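Local coordinates for L-glyceraldehyde 3-phosphate reductase (Clostridium beijerinckii, PDB 6HG6), which acts as an NADPH-dependent aldehyde reductase of the aldo-keto reductase superfamily, with furfural among the aldehydes it detoxifies, at residues 134-139 with 191-196; 167-172 with 220-225. All coordinates share one frame; numbering follows the deposited sequence. Where two conformers were deposited one is given.

How the contacts relate
Contacts 1 and 2 take their segments from four consecutive strands of the eight-stranded parallel TIM barrel, and these alternate along the chain: 134-139, 167-172, 191-196, 220-225. Each contact therefore skips one strand, 162-168 lying between the partners of contact 1 and 189-195 between those of contact 2. Their centres are only about 6 Å apart. They touch directly, with probable hydrogen bonds between H137 ND1 and Y170 OH and between Q193 O and S168 OG, each 2.7 Å. Both contacts reach NADPH at its nicotinamide end, and contact 2 also reaches its pyrophosphate, so that residues remote in sequence converge on one cofactor.

Contact 1: 134-139 with 191-196; sequences IFYHHR and INQNRY. With NDP (NADPH dihydro-nicotinamide-adenine-dinucleotide phosphate), chain B.
Q193 and Y136 meet inside the barrel, where side chains bridge two strands that share no backbone pairing. The strand axes stay 8.7 Å apart at closest approach and diverge by 55°. At the root of Q193, CB lies against Y136 CE2 at 3.7 Å. With CG anti to the backbone N (chi1 179°) and the chain extended beyond it, the side chain runs past the tyrosine toward the cofactor, CG and then CD coming alongside the carboxamide oxygen O7N. The terminal amide is turned 72° from the tyrosine ring, and its two ends face different partners. Q193 OE1 takes a hydrogen bond from a water at 3.1 Å, and the same water is bonded to Y136 OH at 2.6 Å. Q193 NE2 points the other way, 3.0 Å from NADPH O7N and close to the dihydronicotinamide ring. Toward the start of the two strands the packing is apolar: I191 CG2 sits 3.8 Å from Y136 CE2 and 3.7 Å from I134 CG2, while that same I134 methyl lies over one face of the tyrosine ring near its rim. The H138 ring comes up edge-on to the same carboxamide. The chemistry thus divides the amide's work: the carbonyl end accepts from a water shared with the Y136 hydroxyl, while the nitrogen end faces the nicotinamide, consistent with Q193 being an NADPH-binding residue.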
loop_
_atom_site.group_PDB
_atom_site.type_symbol
_atom_site.label_atom_id
_atom_site.label_comp_id
_atom_site.label_asym_id
_atom_site.label_seq_id
_atom_site.Cartn_x
_atom_site.Cartn_y
_atom_site.Cartn_z
ATOM N N ILE A 134 0.882 11.680 -1.096
ATOM C CA ILE A 134 2.074 11.029 -0.518
ATOM C C ILE A 134 3.024 10.757 -1.656
ATOM O O ILE A 134 2.648 10.069 -2.619
ATOM C CB ILE A 134 1.734 9.754 0.285
ATOM C CG1 ILE A 134 0.635 10.011 1.322
ATOM C CG2 ILE A 134 3.022 9.246 0.907
ATOM C CD1 ILE A 134 0.027 8.718 1.882
ATOM N N PHE A 135 4.257 11.162 -1.471
ATOM C CA PHE A 135 5.320 10.819 -2.438
ATOM C C PHE A 135 6.380 10.005 -1.710
ATOM O O PHE A 135 6.946 10.462 -0.735
ATOM C CB PHE A 135 5.888 12.078 -3.076
ATOM C CG PHE A 135 6.961 11.800 -4.094
ATOM C CD1 PHE A 135 6.758 10.901 -5.112
ATOM C CD2 PHE A 135 8.152 12.493 -4.065
ATOM C CE1 PHE A 135 7.731 10.679 -6.076
ATOM C CE2 PHE A 135 9.106 12.310 -5.054
ATOM C CZ PHE A 135 8.908 11.386 -6.041
ATOM N N TYR A 136 6.662 8.819 -2.233
ATOM C CA TYR A 136 7.572 7.874 -1.572
ATOM C C TYR A 136 8.898 7.695 -2.290
ATOM O O TYR A 136 8.905 7.644 -3.524
ATOM C CB TYR A 136 6.995 6.471 -1.645
ATOM C CG TYR A 136 5.817 6.171 -0.762
ATOM C CD1 TYR A 136 4.518 6.309 -1.221
ATOM C CD2 TYR A 136 6.019 5.602 0.475
ATOM C CE1 TYR A 136 3.437 5.900 -0.464
ATOM C CE2 TYR A 136 4.956 5.223 1.268
ATOM C CZ TYR A 136 3.663 5.354 0.787
ATOM O OH TYR A 136 2.615 4.966 1.565
ATOM N N HIS A 137 9.958 7.558 -1.504
ATOM C CA HIS A 137 11.194 6.902 -1.968
ATOM C C HIS A 137 10.843 5.398 -1.930
ATOM O O HIS A 137 10.475 4.877 -0.882
ATOM C CB HIS A 137 12.420 7.292 -1.166
ATOM C CG HIS A 137 13.679 6.770 -1.786
ATOM N ND1 HIS A 137 14.788 6.413 -1.049
ATOM C CD2 HIS A 137 13.984 6.536 -3.087
ATOM C CE1 HIS A 137 15.758 6.008 -1.840
ATOM N NE2 HIS A 137 15.292 6.061 -3.126
ATOM N N HIS A 138 10.868 4.753 -3.089
ATOM C CA HIS A 138 10.285 3.409 -3.294
ATOM C C HIS A 138 11.097 2.288 -2.632
ATOM O O HIS A 138 10.529 1.233 -2.348
ATOM C CB HIS A 138 10.098 3.200 -4.794
ATOM C CG HIS A 138 9.064 2.194 -5.164
ATOM N ND1 HIS A 138 8.624 2.078 -6.461
ATOM C CD2 HIS A 138 8.403 1.261 -4.439
ATOM C CE1 HIS A 138 7.737 1.112 -6.527
ATOM N NE2 HIS A 138 7.598 0.578 -5.311
ATOM N N ARG A 139 12.403 2.462 -2.464
ATOM C CA ARG A 139 13.261 1.457 -1.811
ATOM C C ARG A 139 14.547 2.145 -1.359
ATOM O O ARG A 139 14.877 3.244 -1.865
ATOM C CB ARG A 139 13.613 0.303 -2.755
ATOM C CG ARG A 139 14.254 0.754 -4.071
ATOM C CD ARG A 139 15.245 -0.222 -4.629
ATOM N NE ARG A 139 15.588 0.012 -6.039
ATOM C CZ ARG A 139 16.175 -0.875 -6.812
ATOM N NH1 ARG A 139 16.550 -2.050 -6.333
ATOM N NH2 ARG A 139 16.430 -0.598 -8.078
ATOM N N ILE A 191 4.574 8.040 6.781
ATOM C CA ILE A 191 4.152 6.676 6.366
ATOM C C ILE A 191 5.313 5.851 5.818
ATOM O O ILE A 191 6.098 6.337 4.993
ATOM C CB ILE A 191 2.979 6.759 5.361
ATOM C CG1 ILE A 191 2.278 5.413 5.112
ATOM C CG2 ILE A 191 3.436 7.371 4.048
ATOM C CD1 ILE A 191 1.622 4.840 6.313
ATOM N N ASN A 192 5.353 4.596 6.249
ATOM C CA ASN A 192 6.227 3.542 5.683
ATOM C C ASN A 192 5.333 2.559 4.928
ATOM O O ASN A 192 4.290 2.167 5.482
ATOM C CB ASN A 192 6.915 2.762 6.779
ATOM C CG ASN A 192 7.919 3.592 7.509
ATOM O OD1 ASN A 192 9.042 3.655 7.039
ATOM N ND2 ASN A 192 7.517 4.163 8.652
ATOM N N GLN A 193 5.743 2.134 3.747
ATOM C CA GLN A 193 5.044 1.095 2.974
ATOM C C GLN A 193 5.967 -0.111 2.885
ATOM O O GLN A 193 7.044 -0.007 2.308
ATOM C CB GLN A 193 4.590 1.573 1.607
ATOM C CG GLN A 193 3.888 0.486 0.827
ATOM C CD GLN A 193 3.203 1.041 -0.395
ATOM O OE1 GLN A 193 2.585 2.114 -0.363
ATOM N NE2 GLN A 193 3.333 0.303 -1.465
ATOM N N ASN A 194 5.542 -1.232 3.448
ATOM C CA ASN A 194 6.377 -2.444 3.561
ATOM C C ASN A 194 5.555 -3.710 3.318
ATOM O O ASN A 194 4.362 -3.751 3.631
ATOM C CB ASN A 194 7.111 -2.527 4.899
ATOM C CG ASN A 194 8.133 -1.440 5.133
ATOM O OD1 ASN A 194 7.746 -0.298 5.356
ATOM N ND2 ASN A 194 9.420 -1.785 5.052
ATOM N N ARG A 195 6.210 -4.719 2.779
ATOM C CA ARG A 195 5.592 -6.045 2.553
ATOM C C ARG A 195 5.390 -6.680 3.921
ATOM O O ARG A 195 6.335 -6.668 4.705
ATOM C CB ARG A 195 6.491 -6.942 1.691
ATOM C CG ARG A 195 5.793 -8.194 1.170
ATOM C CD ARG A 195 6.598 -9.019 0.144
ATOM N NE ARG A 195 7.063 -8.212 -0.979
ATOM C CZ ARG A 195 8.261 -7.609 -1.068
ATOM N NH1 ARG A 195 9.162 -7.726 -0.097
ATOM N NH2 ARG A 195 8.543 -6.865 -2.128
ATOM N N TYR A 196 4.195 -7.200 4.175
ATOM C CA TYR A 196 3.863 -7.863 5.460
ATOM C C TYR A 196 2.717 -8.830 5.261
ATOM O O TYR A 196 1.710 -8.420 4.681
ATOM C CB TYR A 196 3.493 -6.802 6.495
ATOM C CG TYR A 196 3.384 -7.264 7.922
ATOM C CD1 TYR A 196 4.264 -8.181 8.474
ATOM C CD2 TYR A 196 2.403 -6.750 8.760
ATOM C CE1 TYR A 196 4.145 -8.599 9.800
ATOM C CE2 TYR A 196 2.310 -7.114 10.092
ATOM C CZ TYR A 196 3.177 -8.044 10.626
ATOM O OH TYR A 196 3.046 -8.410 11.941
HETATM P PA NDP B . -2.606 -8.681 -2.313
HETATM O O1A NDP B . -1.595 -9.473 -1.552
HETATM O O2A NDP B . -3.836 -8.082 -1.710
HETATM O O5B NDP B . -3.011 -9.471 -3.654
HETATM C C5B NDP B . -4.001 -8.895 -4.547
HETATM C C4B NDP B . -4.504 -9.959 -5.487
HETATM O O4B NDP B . -5.014 -11.060 -4.691
HETATM C C3B NDP B . -5.660 -9.570 -6.420
HETATM O O3B NDP B . -5.229 -8.999 -7.653
HETATM C C2B NDP B . -6.332 -10.920 -6.635
HETATM O O2B NDP B . -5.553 -11.627 -7.596
HETATM C C1B NDP B . -6.193 -11.572 -5.264
HETATM N N9A NDP B . -7.274 -11.306 -4.324
HETATM C C8A NDP B . -7.606 -10.103 -3.748
HETATM N N7A NDP B . -8.595 -10.189 -2.893
HETATM C C5A NDP B . -8.939 -11.533 -2.901
HETATM C C6A NDP B . -9.918 -12.265 -2.202
HETATM N N6A NDP B . -10.760 -11.721 -1.327
HETATM N N1A NDP B . -9.991 -13.601 -2.435
HETATM C C2A NDP B . -9.138 -14.142 -3.317
HETATM N N3A NDP B . -8.175 -13.555 -4.024
HETATM C C4A NDP B . -8.123 -12.235 -3.769
HETATM O O3 NDP B . -1.845 -7.386 -2.912
HETATM P PN NDP B . -0.770 -7.129 -4.069
HETATM O O1N NDP B . -1.523 -7.020 -5.353
HETATM O O2N NDP B . 0.387 -8.069 -3.961
HETATM O O5D NDP B . -0.253 -5.662 -3.642
HETATM C C5D NDP B . -1.253 -4.673 -3.285
HETATM C C4D NDP B . -0.690 -3.292 -3.524
HETATM O O4D NDP B . 0.471 -3.103 -2.696
HETATM C C3D NDP B . -0.163 -3.002 -4.927
HETATM O O3D NDP B . -1.236 -2.738 -5.820
HETATM C C2D NDP B . 0.725 -1.787 -4.631
HETATM O O2D NDP B . -0.059 -0.629 -4.515
HETATM C C1D NDP B . 1.348 -2.158 -3.289
HETATM N N1N NDP B . 2.693 -2.769 -3.439
HETATM C C2N NDP B . 3.806 -2.074 -3.031
HETATM C C3N NDP B . 5.075 -2.446 -3.382
HETATM C C7N NDP B . 6.239 -1.622 -2.898
HETATM O O7N NDP B . 6.054 -0.554 -2.285
HETATM N N7N NDP B . 7.458 -2.080 -3.183
HETATM C C4N NDP B . 5.224 -3.674 -4.238
HETATM C C5N NDP B . 3.985 -4.453 -4.444
HETATM C C6N NDP B . 2.826 -4.031 -3.988
HETATM P P2B NDP B . -6.334 -12.658 -8.566
HETATM O O1X NDP B . -7.781 -12.276 -8.800
HETATM O O2X NDP B . -5.527 -12.631 -9.854
HETATM O O3X NDP B . -6.193 -13.972 -7.811
HETATM O O HOH W 1 0.571 4.417 0.056
#

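Contact 2: 167-172 with 220-225; sequences ISNYNG and IAFSPL. With NDP (NADPH dihydro-nicotinamide-adenine-dinucleotide phosphate), chain B.
N169 meets F222 at the rim of the phenyl ring: N169 OD1 lies in the ring plane, 3.5 Å from F222 CZ, and the amide stands nearly perpendicular to it at 89°. S168 OG comes near the same ring obliquely, at CE2. The face-on packing is against the cofactor, whose C3N lies 3.1 Å above the centre of one phenyl face, so that the dihydronicotinamide spreads across the ring. F222 turns its ring to this place with CG between its backbone N and carbonyl carbon (chi1 71°). F222 CB itself lies close to the ribose oxygen O4D. Among polar contacts, S168 OG is 2.9 Å from the carboxamide O7N, but its strongest polar partner is Q193 O, and which acceptor takes the one proton is not settled. N169 ND2 bonds to H138 O and also approaches the carboxamide nitrogen. Farther along, L225 N donates to the phosphate oxygen O1A at 3.0 Å and 159°, a backbone grip on the pyrophosphate, and the P224 ring lies beside the same phosphate. In the fold, strand 189-195 runs between the two segments and contributes Q193 beside F222; helix 146-158 packs on I167 and Y170, and helix 278-286 on A221, P224 and L225.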
loop_
_atom_site.group_PDB
_atom_site.type_symbol
_atom_site.label_atom_id
_atom_site.label_comp_id
_atom_site.label_asym_id
_atom_site.label_seq_id
_atom_site.Cartn_x
_atom_site.Cartn_y
_atom_site.Cartn_z
ATOM N N ILE A 167 8.291 6.634 2.844
ATOM C CA ILE A 167 9.397 5.768 2.376
ATOM C C ILE A 167 8.859 4.347 2.315
ATOM O O ILE A 167 7.856 4.037 3.009
ATOM C CB ILE A 167 10.683 5.902 3.206
ATOM C CG1 ILE A 167 10.503 5.390 4.634
ATOM C CG2 ILE A 167 11.207 7.342 3.144
ATOM C CD1 ILE A 167 11.720 5.559 5.498
ATOM N N SER A 168 9.454 3.540 1.450
ATOM C CA SER A 168 8.970 2.164 1.222
ATOM C C SER A 168 10.127 1.190 1.251
ATOM O O SER A 168 11.206 1.503 0.750
ATOM C CB SER A 168 8.166 2.093 -0.068
ATOM O OG SER A 168 7.616 0.813 -0.254
ATOM N N ASN A 169 9.889 0.008 1.829
ATOM C CA ASN A 169 10.888 -1.067 1.842
ATOM C C ASN A 169 12.098 -0.697 2.712
ATOM O O ASN A 169 13.163 -1.369 2.565
ATOM C CB ASN A 169 11.278 -1.445 0.413
ATOM C CG ASN A 169 10.087 -1.970 -0.362
ATOM O OD1 ASN A 169 9.481 -2.968 0.049
ATOM N ND2 ASN A 169 9.772 -1.347 -1.487
ATOM N N TYR A 170 11.983 0.278 3.616
ATOM C CA TYR A 170 13.100 0.607 4.525
ATOM C C TYR A 170 13.118 -0.370 5.695
ATOM O O TYR A 170 12.062 -0.909 6.066
ATOM C CB TYR A 170 13.002 2.052 5.007
ATOM C CG TYR A 170 13.636 3.028 4.057
ATOM C CD1 TYR A 170 13.248 3.106 2.741
ATOM C CD2 TYR A 170 14.630 3.878 4.496
ATOM C CE1 TYR A 170 13.765 4.082 1.898
ATOM C CE2 TYR A 170 15.237 4.779 3.644
ATOM C CZ TYR A 170 14.811 4.889 2.335
ATOM O OH TYR A 170 15.411 5.842 1.537
ATOM N N ASN A 171 14.317 -0.633 6.227
ATOM C CA ASN A 171 14.447 -1.364 7.507
ATOM C C ASN A 171 14.325 -0.352 8.670
ATOM O O ASN A 171 14.244 0.861 8.430
ATOM C CB ASN A 171 15.695 -2.251 7.550
ATOM C CG ASN A 171 16.996 -1.494 7.367
ATOM O OD1 ASN A 171 17.037 -0.276 7.501
ATOM N ND2 ASN A 171 18.087 -2.208 7.136
ATOM N N GLY A 172 14.320 -0.824 9.908
ATOM C CA GLY A 172 14.155 0.042 11.088
ATOM C C GLY A 172 15.302 1.016 11.250
ATOM O O GLY A 172 15.039 2.202 11.464
ATOM N N ILE A 220 1.835 1.025 6.062
ATOM C CA ILE A 220 0.802 0.466 5.148
ATOM C C ILE A 220 1.447 -0.809 4.614
ATOM O O ILE A 220 2.580 -0.776 4.109
ATOM C CB ILE A 220 0.307 1.499 4.100
ATOM C CG1 ILE A 220 -0.727 0.847 3.189
ATOM C CG2 ILE A 220 1.419 2.144 3.267
ATOM C CD1 ILE A 220 -1.405 1.829 2.244
ATOM N N ALA A 221 0.805 -1.939 4.870
ATOM C CA ALA A 221 1.337 -3.270 4.559
ATOM C C ALA A 221 0.918 -3.675 3.160
ATOM O O ALA A 221 -0.274 -3.657 2.864
ATOM C CB ALA A 221 0.803 -4.242 5.569
ATOM N N PHE A 222 1.854 -4.113 2.338
ATOM C CA PHE A 222 1.450 -4.636 1.020
ATOM C C PHE A 222 1.746 -6.121 0.894
ATOM O O PHE A 222 2.476 -6.710 1.734
ATOM C CB PHE A 222 2.054 -3.788 -0.067
ATOM C CG PHE A 222 3.529 -3.923 -0.254
ATOM C CD1 PHE A 222 4.040 -4.895 -1.092
ATOM C CD2 PHE A 222 4.381 -2.956 0.254
ATOM C CE1 PHE A 222 5.407 -4.957 -1.336
ATOM C CE2 PHE A 222 5.745 -3.005 -0.023
ATOM C CZ PHE A 222 6.259 -4.007 -0.792
ATOM N N SER A 223 1.171 -6.722 -0.149
ATOM C CA SER A 223 1.225 -8.169 -0.444
ATOM C C SER A 223 0.761 -8.980 0.763
ATOM O O SER A 223 1.395 -9.977 1.107
ATOM C CB SER A 223 2.604 -8.596 -0.833
ATOM O OG SER A 223 2.590 -9.967 -1.154
ATOM N N PRO A 224 -0.351 -8.593 1.427
ATOM C CA PRO A 224 -0.852 -9.358 2.576
ATOM C C PRO A 224 -1.318 -10.784 2.242
ATOM O O PRO A 224 -1.476 -11.573 3.178
ATOM C CB PRO A 224 -2.087 -8.558 3.003
ATOM C CG PRO A 224 -2.517 -7.859 1.718
ATOM C CD PRO A 224 -1.207 -7.445 1.103
ATOM N N LEU A 225 -1.591 -11.088 0.956
ATOM C CA LEU A 225 -2.077 -12.432 0.561
ATOM C C LEU A 225 -0.935 -13.289 0.034
ATOM O O LEU A 225 -1.217 -14.427 -0.375
ATOM C CB LEU A 225 -3.258 -12.330 -0.406
ATOM C CG LEU A 225 -4.396 -11.448 0.100
ATOM C CD1 LEU A 225 -5.524 -11.337 -0.915
ATOM C CD2 LEU A 225 -4.912 -11.927 1.444
HETATM P PA NDP B . -2.606 -8.681 -2.313
HETATM O O1A NDP B . -1.595 -9.473 -1.552
HETATM O O2A NDP B . -3.836 -8.082 -1.710
HETATM O O5B NDP B . -3.011 -9.471 -3.654
HETATM C C5B NDP B . -4.001 -8.895 -4.547
HETATM C C4B NDP B . -4.504 -9.959 -5.487
HETATM O O4B NDP B . -5.014 -11.060 -4.691
HETATM C C3B NDP B . -5.660 -9.570 -6.420
HETATM O O3B NDP B . -5.229 -8.999 -7.653
HETATM C C2B NDP B . -6.332 -10.920 -6.635
HETATM O O2B NDP B . -5.553 -11.627 -7.596
HETATM C C1B NDP B . -6.193 -11.572 -5.264
HETATM N N9A NDP B . -7.274 -11.306 -4.324
HETATM C C8A NDP B . -7.606 -10.103 -3.748
HETATM N N7A NDP B . -8.595 -10.189 -2.893
HETATM C C5A NDP B . -8.939 -11.533 -2.901
HETATM C C6A NDP B . -9.918 -12.265 -2.202
HETATM N N6A NDP B . -10.760 -11.721 -1.327
HETATM N N1A NDP B . -9.991 -13.601 -2.435
HETATM C C2A NDP B . -9.138 -14.142 -3.317
HETATM N N3A NDP B . -8.175 -13.555 -4.024
HETATM C C4A NDP B . -8.123 -12.235 -3.769
HETATM O O3 NDP B . -1.845 -7.386 -2.912
HETATM P PN NDP B . -0.770 -7.129 -4.069
HETATM O O1N NDP B . -1.523 -7.020 -5.353
HETATM O O2N NDP B . 0.387 -8.069 -3.961
HETATM O O5D NDP B . -0.253 -5.662 -3.642
HETATM C C5D NDP B . -1.253 -4.673 -3.285
HETATM C C4D NDP B . -0.690 -3.292 -3.524
HETATM O O4D NDP B . 0.471 -3.103 -2.696
HETATM C C3D NDP B . -0.163 -3.002 -4.927
HETATM O O3D NDP B . -1.236 -2.738 -5.820
HETATM C C2D NDP B . 0.725 -1.787 -4.631
HETATM O O2D NDP B . -0.059 -0.629 -4.515
HETATM C C1D NDP B . 1.348 -2.158 -3.289
HETATM N N1N NDP B . 2.693 -2.769 -3.439
HETATM C C2N NDP B . 3.806 -2.074 -3.031
HETATM C C3N NDP B . 5.075 -2.446 -3.382
HETATM C C7N NDP B . 6.239 -1.622 -2.898
HETATM O O7N NDP B . 6.054 -0.554 -2.285
HETATM N N7N NDP B . 7.458 -2.080 -3.183
HETATM C C4N NDP B . 5.224 -3.674 -4.238
HETATM C C5N NDP B . 3.985 -4.453 -4.444
HETATM C C6N NDP B . 2.826 -4.031 -3.988
HETATM P P2B NDP B . -6.334 -12.658 -8.566
HETATM O O1X NDP B . -7.781 -12.276 -8.800
HETATM O O2X NDP B . -5.527 -12.631 -9.854
HETATM O O3X NDP B . -6.193 -13.972 -7.811
#